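Side-chain contacts in iron aquisition yersiniabactin synthesis enzyme, YbtT (Escherichia coli, PDB 6BA9), which acts as a low-specificity type II thioesterase that maintains production of the metallophore yersiniabactin, probably by hydrolysing thioesters: residues Cys20-Ala23 against Ser28-Arg31; Ser62-Ala67 against Tyr175-Pro180; His89-Gln94 against Phe169-Ser174; Gln94-Thr99 against Gln111-Ser116; Ala190-Gly195 against Asp207-Trp212. The protein carries 1 engineered substitution. All blocks are in the same frame, centred on the assembly; numbering follows the deposited sequence.

Interaction 1: Cys20-Ala23 against Ser28-Arg31; sequences CPFA and SAFR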
# COMPACT_ATOMS: atom_id res chain seq x y z
N CYS A 20 1.43 -2.95 2.39
CA CYS A 20 0.54 -1.92 2.92
C CYS A 20 -0.74 -1.86 2.08
O CYS A 20 -0.66 -1.73 0.84
CB CYS A 20 1.24 -0.56 2.87
SG CYS A 20 2.67 -0.48 3.98
N PRO A 21 -1.91 -1.96 2.68
CA PRO A 21 -3.15 -2.05 1.91
C PRO A 21 -3.67 -0.68 1.44
O PRO A 21 -3.20 0.39 1.85
CB PRO A 21 -4.11 -2.69 2.91
CG PRO A 21 -3.67 -2.15 4.22
CD PRO A 21 -2.16 -2.16 4.12
N PHE A 22 -4.66 -0.74 0.56
CA PHE A 22 -5.37 0.43 0.08
C PHE A 22 -6.34 0.96 1.16
O PHE A 22 -6.58 0.33 2.20
CB PHE A 22 -6.12 0.08 -1.21
CG PHE A 22 -6.89 -1.21 -1.14
CD1 PHE A 22 -6.36 -2.38 -1.66
CD2 PHE A 22 -8.13 -1.26 -0.52
CE1 PHE A 22 -7.07 -3.59 -1.59
CE2 PHE A 22 -8.84 -2.46 -0.44
CZ PHE A 22 -8.30 -3.61 -0.97
N ALA A 23 -6.87 2.15 0.91
CA ALA A 23 -7.82 2.76 1.83
C ALA A 23 -9.06 1.89 1.94
O ALA A 23 -9.59 1.40 0.94
CB ALA A 23 -8.22 4.15 1.33
N SER A 28 -9.47 -9.26 5.34
CA SER A 28 -10.37 -10.05 4.51
C SER A 28 -10.19 -9.77 3.03
O SER A 28 -10.43 -10.65 2.19
CB SER A 28 -11.82 -9.81 4.94
OG SER A 28 -12.18 -8.46 4.81
N ALA A 29 -9.77 -8.55 2.67
CA ALA A 29 -9.58 -8.20 1.27
C ALA A 29 -8.45 -9.00 0.62
O ALA A 29 -8.44 -9.14 -0.60
CB ALA A 29 -9.32 -6.70 1.14
N PHE A 30 -7.54 -9.54 1.43
CA PHE A 30 -6.34 -10.24 0.95
C PHE A 30 -6.42 -11.75 1.17
O PHE A 30 -5.41 -12.45 1.06
CB PHE A 30 -5.09 -9.61 1.59
CG PHE A 30 -4.85 -8.22 1.13
CD1 PHE A 30 -5.47 -7.15 1.74
CD2 PHE A 30 -4.02 -7.96 0.05
CE1 PHE A 30 -5.27 -5.87 1.29
CE2 PHE A 30 -3.81 -6.66 -0.40
CZ PHE A 30 -4.45 -5.62 0.23
N ARG A 31 -7.62 -12.27 1.44
CA ARG A 31 -7.76 -13.70 1.69
C ARG A 31 -7.29 -14.54 0.51
O ARG A 31 -6.73 -15.62 0.70
CB ARG A 31 -9.22 -14.01 2.02
CG ARG A 31 -9.51 -15.46 2.36
CD ARG A 31 -10.96 -15.66 2.78
NE ARG A 31 -11.39 -14.62 3.70
CZ ARG A 31 -11.28 -14.68 5.02
NH1 ARG A 31 -10.75 -15.75 5.62
NH2 ARG A 31 -11.70 -13.65 5.76
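The ring of F30 meets P21 and F22 with its far end, while A29 turns its methyl to the tip of the F22 ring. The setting is the loop after strand 16-20 of an alpha/beta-hydrolase fold; in related thioesterases this loop commonly contributes to the oxyanion hole. P21 uses its ring carbon CB, which lies 3.8 Å from F30 CE1 and only slightly farther from F30 CZ, so the proline rests against one corner of the phenyl group. F22 approaches the same corner with F22 CE1, 3.8 Å from F30 CZ. The two phenyl rings run past each other in opposite directions: their planes are inclined by 30°, their centroids stand 5.7 Å apart, and the offset leaves little overlap, so the contact is one of corners. Different rotamers bring them together. F22 places CG in the crowded position between its backbone N and carbonyl carbon (chi1 47°), and although its CB does not head for 28-31, the end of the ring comes close to it. F30 turns CG beside its own backbone N and opposite the carbonyl carbon (chi1 -67°), which sends the ring toward P21. Outside this pair of segments, F22 meets F227 and F30 meets W33, each in an edge-to-face fashion, and both phenylalanines touch I230 of helix 228-231. The F22 ring thereby joins the loop to F227 at one contact and to the short 3-10 turn at another, where F22 CZ lies 3.9 Å from A29 CB.

Interaction 2: Ser62-Ala67 against Tyr175-Pro180; sequences SITQLA and YHYDSP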
# COMPACT_ATOMS: atom_id res chain seq x y z
N SER A 62 -3.37 10.38 9.19
CA SER A 62 -2.11 10.86 8.63
C SER A 62 -1.28 9.70 8.10
O SER A 62 -1.00 8.74 8.82
CB SER A 62 -1.33 11.57 9.75
OG SER A 62 0.03 11.70 9.43
N ILE A 63 -0.86 9.81 6.84
CA ILE A 63 0.05 8.86 6.22
C ILE A 63 1.37 8.80 6.99
O ILE A 63 1.92 7.72 7.23
CB ILE A 63 0.28 9.22 4.73
CG1 ILE A 63 -1.03 9.12 3.93
CG2 ILE A 63 1.41 8.37 4.12
CD1 ILE A 63 -1.69 7.71 3.96
N THR A 64 1.94 9.95 7.33
CA THR A 64 3.24 9.95 7.98
C THR A 64 3.17 9.34 9.39
O THR A 64 4.13 8.71 9.84
CB THR A 64 3.88 11.35 7.97
OG1 THR A 64 2.97 12.31 8.51
CG2 THR A 64 4.26 11.78 6.57
N GLN A 65 2.04 9.51 10.09
CA GLN A 65 1.86 8.86 11.39
C GLN A 65 1.83 7.34 11.24
O GLN A 65 2.45 6.60 12.02
CB GLN A 65 0.58 9.33 12.08
CG GLN A 65 0.64 10.69 12.68
CD GLN A 65 -0.71 11.12 13.23
OE1 GLN A 65 -1.61 10.29 13.41
NE2 GLN A 65 -0.85 12.41 13.51
N LEU A 66 1.08 6.84 10.26
CA LEU A 66 1.07 5.41 9.99
C LEU A 66 2.47 4.89 9.68
O LEU A 66 2.87 3.82 10.17
CB LEU A 66 0.12 5.11 8.83
CG LEU A 66 -1.37 5.25 9.14
CD1 LEU A 66 -2.18 5.31 7.84
CD2 LEU A 66 -1.85 4.10 10.00
N ALA A 67 3.21 5.63 8.86
CA ALA A 67 4.57 5.24 8.48
C ALA A 67 5.51 5.22 9.67
O ALA A 67 6.39 4.36 9.75
CB ALA A 67 5.09 6.22 7.43
N TYR A 175 -2.51 13.91 2.03
CA TYR A 175 -1.09 13.66 1.84
C TYR A 175 -0.65 14.28 0.51
O TYR A 175 -1.11 13.86 -0.56
CB TYR A 175 -0.84 12.15 1.85
CG TYR A 175 0.58 11.75 1.54
CD1 TYR A 175 0.94 11.31 0.28
CD2 TYR A 175 1.58 11.84 2.50
CE1 TYR A 175 2.23 10.93 -0.01
CE2 TYR A 175 2.87 11.46 2.21
CZ TYR A 175 3.19 11.01 0.95
OH TYR A 175 4.47 10.62 0.61
N HIS A 176 0.21 15.28 0.59
CA HIS A 176 0.61 16.02 -0.59
C HIS A 176 1.77 16.92 -0.22
O HIS A 176 1.77 17.52 0.86
CB HIS A 176 -0.54 16.87 -1.11
CG HIS A 176 -0.19 17.69 -2.31
ND1 HIS A 176 0.10 19.04 -2.23
CD2 HIS A 176 -0.05 17.34 -3.61
CE1 HIS A 176 0.39 19.49 -3.44
NE2 HIS A 176 0.30 18.48 -4.30
N TYR A 177 2.74 17.01 -1.12
CA TYR A 177 3.86 17.92 -1.00
C TYR A 177 3.84 18.91 -2.16
O TYR A 177 3.42 18.58 -3.27
CB TYR A 177 5.19 17.19 -1.06
CG TYR A 177 5.47 16.26 0.10
CD1 TYR A 177 5.95 16.74 1.31
CD2 TYR A 177 5.28 14.88 -0.03
CE1 TYR A 177 6.23 15.87 2.36
CE2 TYR A 177 5.56 14.02 1.01
CZ TYR A 177 6.03 14.51 2.20
OH TYR A 177 6.32 13.64 3.24
N ASP A 178 4.32 20.13 -1.92
CA ASP A 178 4.27 21.13 -2.98
C ASP A 178 5.19 20.77 -4.13
O ASP A 178 4.87 21.06 -5.29
CB ASP A 178 4.62 22.51 -2.44
CG ASP A 178 3.48 23.13 -1.66
OD1 ASP A 178 2.33 22.66 -1.81
OD2 ASP A 178 3.74 24.08 -0.89
N SER A 179 6.32 20.12 -3.86
CA SER A 179 7.25 19.77 -4.92
C SER A 179 8.14 18.63 -4.44
O SER A 179 8.35 18.45 -3.24
CB SER A 179 8.11 20.98 -5.33
OG SER A 179 9.45 20.81 -4.95
N PRO A 180 8.70 17.84 -5.37
CA PRO A 180 9.62 16.76 -4.99
C PRO A 180 10.88 17.22 -4.28
O PRO A 180 11.55 16.40 -3.65
CB PRO A 180 9.95 16.08 -6.32
CG PRO A 180 8.86 16.53 -7.27
CD PRO A 180 8.49 17.90 -6.83
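I63 lies across the ring of Y175 at about a right angle. This packing joins the first turn of helix 63-77 to the chain leaving helix 155-174, which in the alpha/beta-hydrolase fold belongs to the insertion between two central strands where family members commonly carry a lid. The branch carbon CB and both arms, CG1 and CG2, take part. I63 CG2 stands over one face as a CH-pi contact, 4.2 Å from the Y175 ring centroid and 27° off the ring normal. I63 CB lies nearest Y175 CD2 (3.7 Å), on the same side of the ring, and I63 CG1 is equally close to Y175 CB. The tyrosine presents its face because CG is swung opposite the backbone N (chi1 175°). A looser contact follows one residue on, with T64 CG2 4.3 Å from Y177 OH at the exposed border.

The second shell fixes both aromatic groups by their hydroxyls. Y175 OH and Y177 OH are each hydrogen-bonded to E98 OE2 of helix 91-105, and Y175 OH lies in the plane of the Y177 ring, at its edge. Two bonds thus converge on one oxygen of the carboxylate, whose other oxygen, OE1, is in a salt bridge with R101. Y177 also meets the ring of W212. On the helix side, S62 is the N-cap of the helix that carries I63: Q65 N donates to S62 OG over 3.0 Å, with an N-H...O angle of 161°.

Interaction 3: His89-Gln94 against Phe169-Ser174; sequences HAMGAQ and FYATES. Engineered in segment 89-94: A90 (natural residue Ser).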
# COMPACT_ATOMS: atom_id res chain seq x y z
N HIS A 89 -0.19 -0.55 -2.25
CA HIS A 89 -1.09 -0.24 -3.35
C HIS A 89 -1.98 0.93 -2.95
O HIS A 89 -2.57 0.93 -1.86
CB HIS A 89 -1.96 -1.45 -3.68
CG HIS A 89 -2.78 -1.29 -4.93
ND1 HIS A 89 -2.22 -1.23 -6.19
CD2 HIS A 89 -4.12 -1.16 -5.09
CE1 HIS A 89 -3.19 -1.11 -7.08
NE2 HIS A 89 -4.35 -1.05 -6.45
N ALA A 90 -2.07 1.92 -3.83
CA ALA A 90 -2.92 3.10 -3.62
C ALA A 90 -2.48 3.78 -2.33
O ALA A 90 -1.29 4.09 -2.20
CB ALA A 90 -4.40 2.73 -3.76
N MET A 91 -3.36 4.00 -1.35
CA MET A 91 -2.94 4.61 -0.09
C MET A 91 -1.73 3.89 0.48
O MET A 91 -0.85 4.52 1.09
CB MET A 91 -4.08 4.52 0.93
CG MET A 91 -3.70 4.81 2.36
SD MET A 91 -5.15 4.64 3.41
CE MET A 91 -4.42 4.95 5.00
N GLY A 92 -1.70 2.56 0.37
CA GLY A 92 -0.61 1.80 0.94
C GLY A 92 0.73 2.14 0.32
O GLY A 92 1.76 2.02 0.99
N ALA A 93 0.75 2.56 -0.94
CA ALA A 93 2.02 2.98 -1.54
C ALA A 93 2.58 4.21 -0.85
O ALA A 93 3.80 4.35 -0.70
CB ALA A 93 1.84 3.25 -3.03
N GLN A 94 1.71 5.13 -0.42
CA GLN A 94 2.16 6.33 0.27
C GLN A 94 2.78 5.96 1.61
O GLN A 94 3.84 6.47 1.98
CB GLN A 94 1.00 7.29 0.48
CG GLN A 94 0.28 7.73 -0.80
CD GLN A 94 -1.05 8.36 -0.53
OE1 GLN A 94 -1.72 8.03 0.46
NE2 GLN A 94 -1.48 9.24 -1.41
N PHE A 169 -9.52 7.70 3.85
CA PHE A 169 -9.55 8.57 2.68
C PHE A 169 -9.08 9.99 3.01
O PHE A 169 -8.42 10.63 2.17
CB PHE A 169 -10.92 8.52 2.01
CG PHE A 169 -11.06 7.37 1.05
CD1 PHE A 169 -10.67 7.52 -0.26
CD2 PHE A 169 -11.57 6.16 1.45
CE1 PHE A 169 -10.79 6.47 -1.15
CE2 PHE A 169 -11.68 5.10 0.54
CZ PHE A 169 -11.29 5.28 -0.72
N TYR A 170 -9.37 10.48 4.21
CA TYR A 170 -8.82 11.77 4.61
C TYR A 170 -7.29 11.71 4.67
O TYR A 170 -6.61 12.60 4.15
CB TYR A 170 -9.41 12.26 5.94
CG TYR A 170 -8.78 13.60 6.32
CD1 TYR A 170 -7.61 13.66 7.08
CD2 TYR A 170 -9.32 14.78 5.87
CE1 TYR A 170 -7.02 14.85 7.37
CE2 TYR A 170 -8.74 16.00 6.18
CZ TYR A 170 -7.59 16.02 6.91
OH TYR A 170 -6.99 17.23 7.22
N ALA A 171 -6.75 10.64 5.24
CA ALA A 171 -5.29 10.50 5.29
C ALA A 171 -4.70 10.53 3.90
O ALA A 171 -3.71 11.22 3.64
CB ALA A 171 -4.92 9.20 5.99
N THR A 172 -5.26 9.73 2.99
CA THR A 172 -4.62 9.57 1.70
C THR A 172 -4.80 10.80 0.83
O THR A 172 -3.92 11.09 0.01
CB THR A 172 -5.13 8.28 1.02
OG1 THR A 172 -4.28 7.95 -0.08
CG2 THR A 172 -6.52 8.42 0.47
N GLU A 173 -5.92 11.54 0.97
CA GLU A 173 -6.14 12.73 0.15
C GLU A 173 -5.40 13.96 0.68
O GLU A 173 -4.99 14.83 -0.11
CB GLU A 173 -7.65 12.97 0.01
CG GLU A 173 -8.31 11.88 -0.80
CD GLU A 173 -9.80 12.01 -0.92
OE1 GLU A 173 -10.40 12.95 -0.34
OE2 GLU A 173 -10.39 11.13 -1.57
N SER A 174 -5.21 14.04 1.99
CA SER A 174 -4.52 15.19 2.57
C SER A 174 -3.01 15.08 2.44
O SER A 174 -2.30 16.06 2.71
CB SER A 174 -4.92 15.39 4.03
OG SER A 174 -4.49 14.32 4.84
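The carboxamide of Q94 is the flat group that grips T172, and both its polar atoms turn to that one residue. Q94 OE1 accepts from T172 OG1 over a short 2.6 Å; the donor sits at 112° to the C=O bond and is tilted 35° from the carbonyl plane, so it comes in well to the side of the C=O bond and out of the amide plane. From the nitrogen end, Q94 NE2 makes a weak bond to T172 O (3.4 Å). Together they favour the amide rotation that puts the oxygen on the hydroxyl and the nitrogen toward the backbone. I63 CD1 packs near Q94 OE1 and Y175 CD1 near Q94 NE2. On the second helix, one face of the Y170 ring is covered toward its rim by S174 CB, while S174 OG bonds back to Y170 O over 2.8 Å.

T172 can reach the glutamine because OG1 lies opposite its backbone N (chi1 -166°). That oxygen also rests against M91 CB (3.6 Å), and the extended methionine chain runs on until M91 CE comes 4.4 Å from A171 CB. Helix 91-105 starts here at the nucleophile elbow of the alpha/beta hydrolases, in the family's G-x-S-x-G pattern. A90, an engineered alanine where the natural sequence has the serine that is probably the nucleophile, stands at the N-cap with the positive phi characteristic of that sharp turn. H89, just before it, is held at both ring nitrogens: its ND1 is hydrogen-bonded with S116 OG and its NE2 with H226 O. M91 and A171 both also touch I63 of helix 63-77.

Interaction 4: Gln94-Thr99 against Gln111-Ser116; sequences QVAFET and QGLIIS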
# COMPACT_ATOMS: atom_id res chain seq x y z
N GLN A 94 1.71 5.13 -0.42
CA GLN A 94 2.16 6.33 0.27
C GLN A 94 2.78 5.96 1.61
O GLN A 94 3.84 6.47 1.98
CB GLN A 94 1.00 7.29 0.48
CG GLN A 94 0.28 7.73 -0.80
CD GLN A 94 -1.05 8.36 -0.53
OE1 GLN A 94 -1.72 8.03 0.46
NE2 GLN A 94 -1.48 9.24 -1.41
N VAL A 95 2.13 5.05 2.34
CA VAL A 95 2.68 4.60 3.61
C VAL A 95 3.99 3.85 3.41
O VAL A 95 4.95 4.05 4.15
CB VAL A 95 1.66 3.76 4.41
CG1 VAL A 95 2.29 3.28 5.71
CG2 VAL A 95 0.40 4.58 4.72
N ALA A 96 4.04 2.97 2.40
CA ALA A 96 5.26 2.21 2.13
C ALA A 96 6.41 3.15 1.79
O ALA A 96 7.53 2.96 2.29
CB ALA A 96 5.02 1.23 0.98
N PHE A 97 6.15 4.16 0.97
CA PHE A 97 7.17 5.15 0.63
C PHE A 97 7.68 5.87 1.87
O PHE A 97 8.90 5.97 2.10
CB PHE A 97 6.57 6.14 -0.37
CG PHE A 97 7.45 7.33 -0.66
CD1 PHE A 97 8.66 7.18 -1.29
CD2 PHE A 97 7.04 8.59 -0.31
CE1 PHE A 97 9.45 8.30 -1.58
CE2 PHE A 97 7.82 9.70 -0.59
CZ PHE A 97 9.02 9.55 -1.22
N GLU A 98 6.76 6.40 2.70
CA GLU A 98 7.18 7.15 3.88
C GLU A 98 7.87 6.25 4.91
O GLU A 98 8.80 6.68 5.60
CB GLU A 98 5.99 7.91 4.48
CG GLU A 98 5.45 9.05 3.61
CD GLU A 98 6.38 10.24 3.53
OE1 GLU A 98 7.30 10.36 4.37
OE2 GLU A 98 6.19 11.04 2.59
N THR A 99 7.45 4.99 5.00
CA THR A 99 8.14 4.02 5.85
C THR A 99 9.55 3.77 5.35
O THR A 99 10.51 3.75 6.13
CB THR A 99 7.34 2.72 5.90
OG1 THR A 99 6.03 2.97 6.42
CG2 THR A 99 8.01 1.68 6.79
N GLN A 111 15.72 -3.48 1.08
CA GLN A 111 16.24 -3.97 -0.19
C GLN A 111 15.38 -3.60 -1.39
O GLN A 111 15.86 -3.65 -2.53
CB GLN A 111 16.43 -5.49 -0.13
CG GLN A 111 17.40 -5.89 0.97
CD GLN A 111 18.76 -5.26 0.79
OE1 GLN A 111 19.46 -5.54 -0.18
NE2 GLN A 111 19.14 -4.37 1.72
N GLY A 112 14.15 -3.18 -1.19
CA GLY A 112 13.31 -2.84 -2.31
C GLY A 112 12.04 -2.16 -1.85
O GLY A 112 11.58 -2.43 -0.73
N LEU A 113 11.50 -1.31 -2.71
CA LEU A 113 10.25 -0.58 -2.51
C LEU A 113 9.39 -0.78 -3.76
O LEU A 113 9.85 -0.53 -4.88
CB LEU A 113 10.51 0.90 -2.32
CG LEU A 113 9.26 1.79 -2.22
CD1 LEU A 113 8.36 1.40 -1.02
CD2 LEU A 113 9.69 3.25 -2.20
N ILE A 114 8.15 -1.24 -3.56
CA ILE A 114 7.20 -1.47 -4.64
C ILE A 114 6.02 -0.51 -4.46
O ILE A 114 5.26 -0.61 -3.47
CB ILE A 114 6.74 -2.94 -4.74
CG1 ILE A 114 7.95 -3.88 -4.93
CG2 ILE A 114 5.75 -3.11 -5.88
CD1 ILE A 114 8.40 -4.56 -3.67
N ILE A 115 5.89 0.44 -5.39
CA ILE A 115 4.84 1.45 -5.40
C ILE A 115 3.85 1.02 -6.48
O ILE A 115 4.21 0.95 -7.66
CB ILE A 115 5.45 2.82 -5.73
CG1 ILE A 115 6.41 3.26 -4.64
CG2 ILE A 115 4.38 3.88 -6.03
CD1 ILE A 115 5.79 3.52 -3.34
N SER A 116 2.61 0.72 -6.10
CA SER A 116 1.61 0.21 -7.02
C SER A 116 0.36 1.09 -7.02
O SER A 116 -0.18 1.44 -5.96
CB SER A 116 1.28 -1.21 -6.56
OG SER A 116 0.26 -1.83 -7.33
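L113 fits its forked end against the surface of helix 91-105 between A96 and F97. One prong, L113 CD1, lies on the helix backbone beside the small bump of A96, 3.8 Å from A96 O and 3.9 Å from A96 CB; the alanine methyl takes so little room that the leucine can settle close to the peptide. The other prong, L113 CD2, comes to the edge of the F97 ring near its plane, 4.2 Å from F97 CD1, so the ring walls the leucine with its rim. L113 has CG opposite the backbone N (chi1 175°), which raises the fork from the strand toward the helix. Two residues along, I115 sends its terminal methyl to the base of the same phenylalanine, with I115 CD1 4.0 Å from F97 CB; this methyl also packs by A93 O.

Helix and strand belong to a beta-alpha-beta crossover of the alpha/beta-hydrolase fold: strand 84-89, helix 91-105, then strand 112-116 alongside the first strand. The segment axes run nearly antiparallel, at 155°, and approach to 8.3 Å, a separation bridged by L113 and I115 against A96 and F97. Past L113 and I115, the F97 ring meets W209 edge-to-face and touches Y175, so its outer part has partners in other loops. Elsewhere on the helix T99 OG1 donates to V95 O over 2.7 Å from well above the carbonyl plane, sharing that acceptor with T99 N.

Interaction 5: Ala190-Gly195 against Asp207-Trp212; sequences ALLLCG and DAWRQW
L192 pushes both its methyls against the 3-10 turn around W209 and R210. The leucine belongs to strand 190-195 in the central sheet of an alpha/beta-hydrolase fold, and the turn follows helix 203-207 on the way to the neighbouring strand 216-222; the loop after strand 190-195 commonly carries the catalytic acid in this family. The tight part is aliphatic. L192 CD2 lies 3.7 Å from W209 CB, and L192 CD1 is 4.0 Å from the same carbon, so the fork of the leucine bears on the root of the tryptophan. L192 places CG beside its backbone N and opposite the carbonyl carbon (chi1 -57°), pointing the fork at the turn. The indole leads away from the leucine and into the interior, where it packs on I115 and donates from NE1 to C118 O.

The other side faces solvent. There the chain of exposed R210 brushes the leucine, with R210 CG 4.0 Å from L192 CD1 and the two side chains about perpendicular. D207 O comes no nearer than 4.5 Å to L192 CD1. Beyond CG the arginine bends at chi3 and returns to its own turn. Its guanidinium grips D207 side-on, both acceptors near the guanidinium plane: R210 NH2 bonds to D207 OD2 over 2.9 Å, on the syn side but tilted from the carboxylate plane, and R210 NE makes a salt bridge to D207 OD1 at 2.8 Å, meeting that oxygen from above the carboxylate plane.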
# COMPACT_ATOMS: atom_id res chain seq x y z
N ALA A 190 13.56 0.69 -6.45
CA ALA A 190 12.12 0.85 -6.48
C ALA A 190 11.54 0.32 -7.78
O ALA A 190 12.14 0.46 -8.86
CB ALA A 190 11.71 2.30 -6.31
N LEU A 191 10.35 -0.27 -7.67
CA LEU A 191 9.56 -0.74 -8.79
C LEU A 191 8.22 -0.04 -8.76
O LEU A 191 7.56 0.01 -7.71
CB LEU A 191 9.35 -2.24 -8.68
CG LEU A 191 8.39 -2.89 -9.66
CD1 LEU A 191 8.89 -2.75 -11.12
CD2 LEU A 191 8.19 -4.36 -9.30
N LEU A 192 7.80 0.49 -9.91
CA LEU A 192 6.51 1.13 -10.08
C LEU A 192 5.61 0.20 -10.87
O LEU A 192 6.01 -0.30 -11.93
CB LEU A 192 6.67 2.44 -10.86
CG LEU A 192 7.62 3.49 -10.29
CD1 LEU A 192 7.66 4.73 -11.18
CD2 LEU A 192 7.26 3.89 -8.89
N LEU A 193 4.41 -0.06 -10.34
CA LEU A 193 3.41 -0.88 -10.99
C LEU A 193 2.15 -0.05 -11.22
O LEU A 193 1.77 0.78 -10.38
CB LEU A 193 3.06 -2.09 -10.12
CG LEU A 193 4.18 -3.08 -9.83
CD1 LEU A 193 3.65 -4.19 -8.94
CD2 LEU A 193 4.74 -3.66 -11.12
N CYS A 194 1.51 -0.28 -12.35
CA CYS A 194 0.20 0.30 -12.63
C CYS A 194 -0.64 -0.73 -13.36
O CYS A 194 -0.14 -1.75 -13.85
CB CYS A 194 0.31 1.63 -13.38
SG CYS A 194 0.85 1.46 -15.10
N GLY A 195 -1.94 -0.45 -13.43
CA GLY A 195 -2.89 -1.34 -14.06
C GLY A 195 -3.34 -0.84 -15.42
O GLY A 195 -3.64 0.34 -15.59
N ASP A 207 3.89 7.23 -13.15
CA ASP A 207 5.21 7.55 -13.68
C ASP A 207 5.84 8.74 -12.97
O ASP A 207 7.07 8.83 -12.87
CB ASP A 207 5.07 7.86 -15.18
CG ASP A 207 6.41 8.08 -15.85
OD1 ASP A 207 7.24 7.15 -15.86
OD2 ASP A 207 6.61 9.20 -16.37
N ALA A 208 5.02 9.68 -12.49
CA ALA A 208 5.50 10.86 -11.78
C ALA A 208 6.25 10.53 -10.50
O ALA A 208 6.95 11.40 -9.95
CB ALA A 208 4.32 11.77 -11.50
N TRP A 209 6.16 9.29 -10.03
CA TRP A 209 6.98 8.90 -8.88
C TRP A 209 8.47 8.97 -9.17
O TRP A 209 9.28 9.00 -8.23
CB TRP A 209 6.62 7.50 -8.43
CG TRP A 209 5.43 7.38 -7.49
CD1 TRP A 209 4.15 7.10 -7.83
CD2 TRP A 209 5.44 7.51 -6.07
NE1 TRP A 209 3.35 7.06 -6.72
CE2 TRP A 209 4.13 7.31 -5.62
CE3 TRP A 209 6.44 7.80 -5.14
CZ2 TRP A 209 3.79 7.37 -4.27
CZ3 TRP A 209 6.10 7.86 -3.80
CH2 TRP A 209 4.78 7.64 -3.39
N ARG A 210 8.86 8.99 -10.44
CA ARG A 210 10.28 9.07 -10.75
C ARG A 210 10.90 10.36 -10.25
O ARG A 210 12.13 10.43 -10.13
CB ARG A 210 10.52 8.88 -12.26
CG ARG A 210 10.16 7.47 -12.75
CD ARG A 210 10.51 7.24 -14.23
NE ARG A 210 9.74 8.13 -15.09
CZ ARG A 210 10.19 9.27 -15.62
NH1 ARG A 210 11.45 9.64 -15.41
NH2 ARG A 210 9.37 10.02 -16.34
N GLN A 211 10.10 11.37 -9.91
CA GLN A 211 10.63 12.59 -9.32
C GLN A 211 11.19 12.35 -7.93
O GLN A 211 12.01 13.15 -7.45
CB GLN A 211 9.53 13.66 -9.22
CG GLN A 211 8.91 14.11 -10.54
CD GLN A 211 9.81 15.05 -11.29
OE1 GLN A 211 10.67 15.70 -10.70
NE2 GLN A 211 9.62 15.13 -12.59
N TRP A 212 10.79 11.26 -7.28
CA TRP A 212 11.07 11.01 -5.87
C TRP A 212 12.05 9.87 -5.62
O TRP A 212 12.40 9.61 -4.46
CB TRP A 212 9.73 10.68 -5.17
CG TRP A 212 8.76 11.79 -5.17
CD1 TRP A 212 7.89 12.13 -6.16
CD2 TRP A 212 8.57 12.75 -4.13
NE1 TRP A 212 7.15 13.23 -5.79
CE2 TRP A 212 7.56 13.63 -4.55
CE3 TRP A 212 9.16 12.94 -2.87
CZ2 TRP A 212 7.12 14.68 -3.76
CZ3 TRP A 212 8.71 13.98 -2.10
CH2 TRP A 212 7.71 14.84 -2.54

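Overall arrangement
All five contacts lie in one thioesterase domain, on or around its central sheet. Interaction 1 closes first along the chain; interaction 2 spans interactions 3 and 4, and interaction 5 follows. Interactions 3 and 4 share Q94 and helix 91-105, with centres about 12 Å apart, so helix 91-105 packs on helix 155-174 in one and on strand 112-116 in the other. Interactions 4 and 5, centres about 10 Å apart, use adjacent parallel strands. Interaction 1 lies about 13 Å from interaction 3 between centres and packs against the start of helix 91-105. Interactions 1 and 5, about 20 Å apart between centres, do not touch. Interactions 1, 3 and 4 touch one another near the probable nucleophile turn.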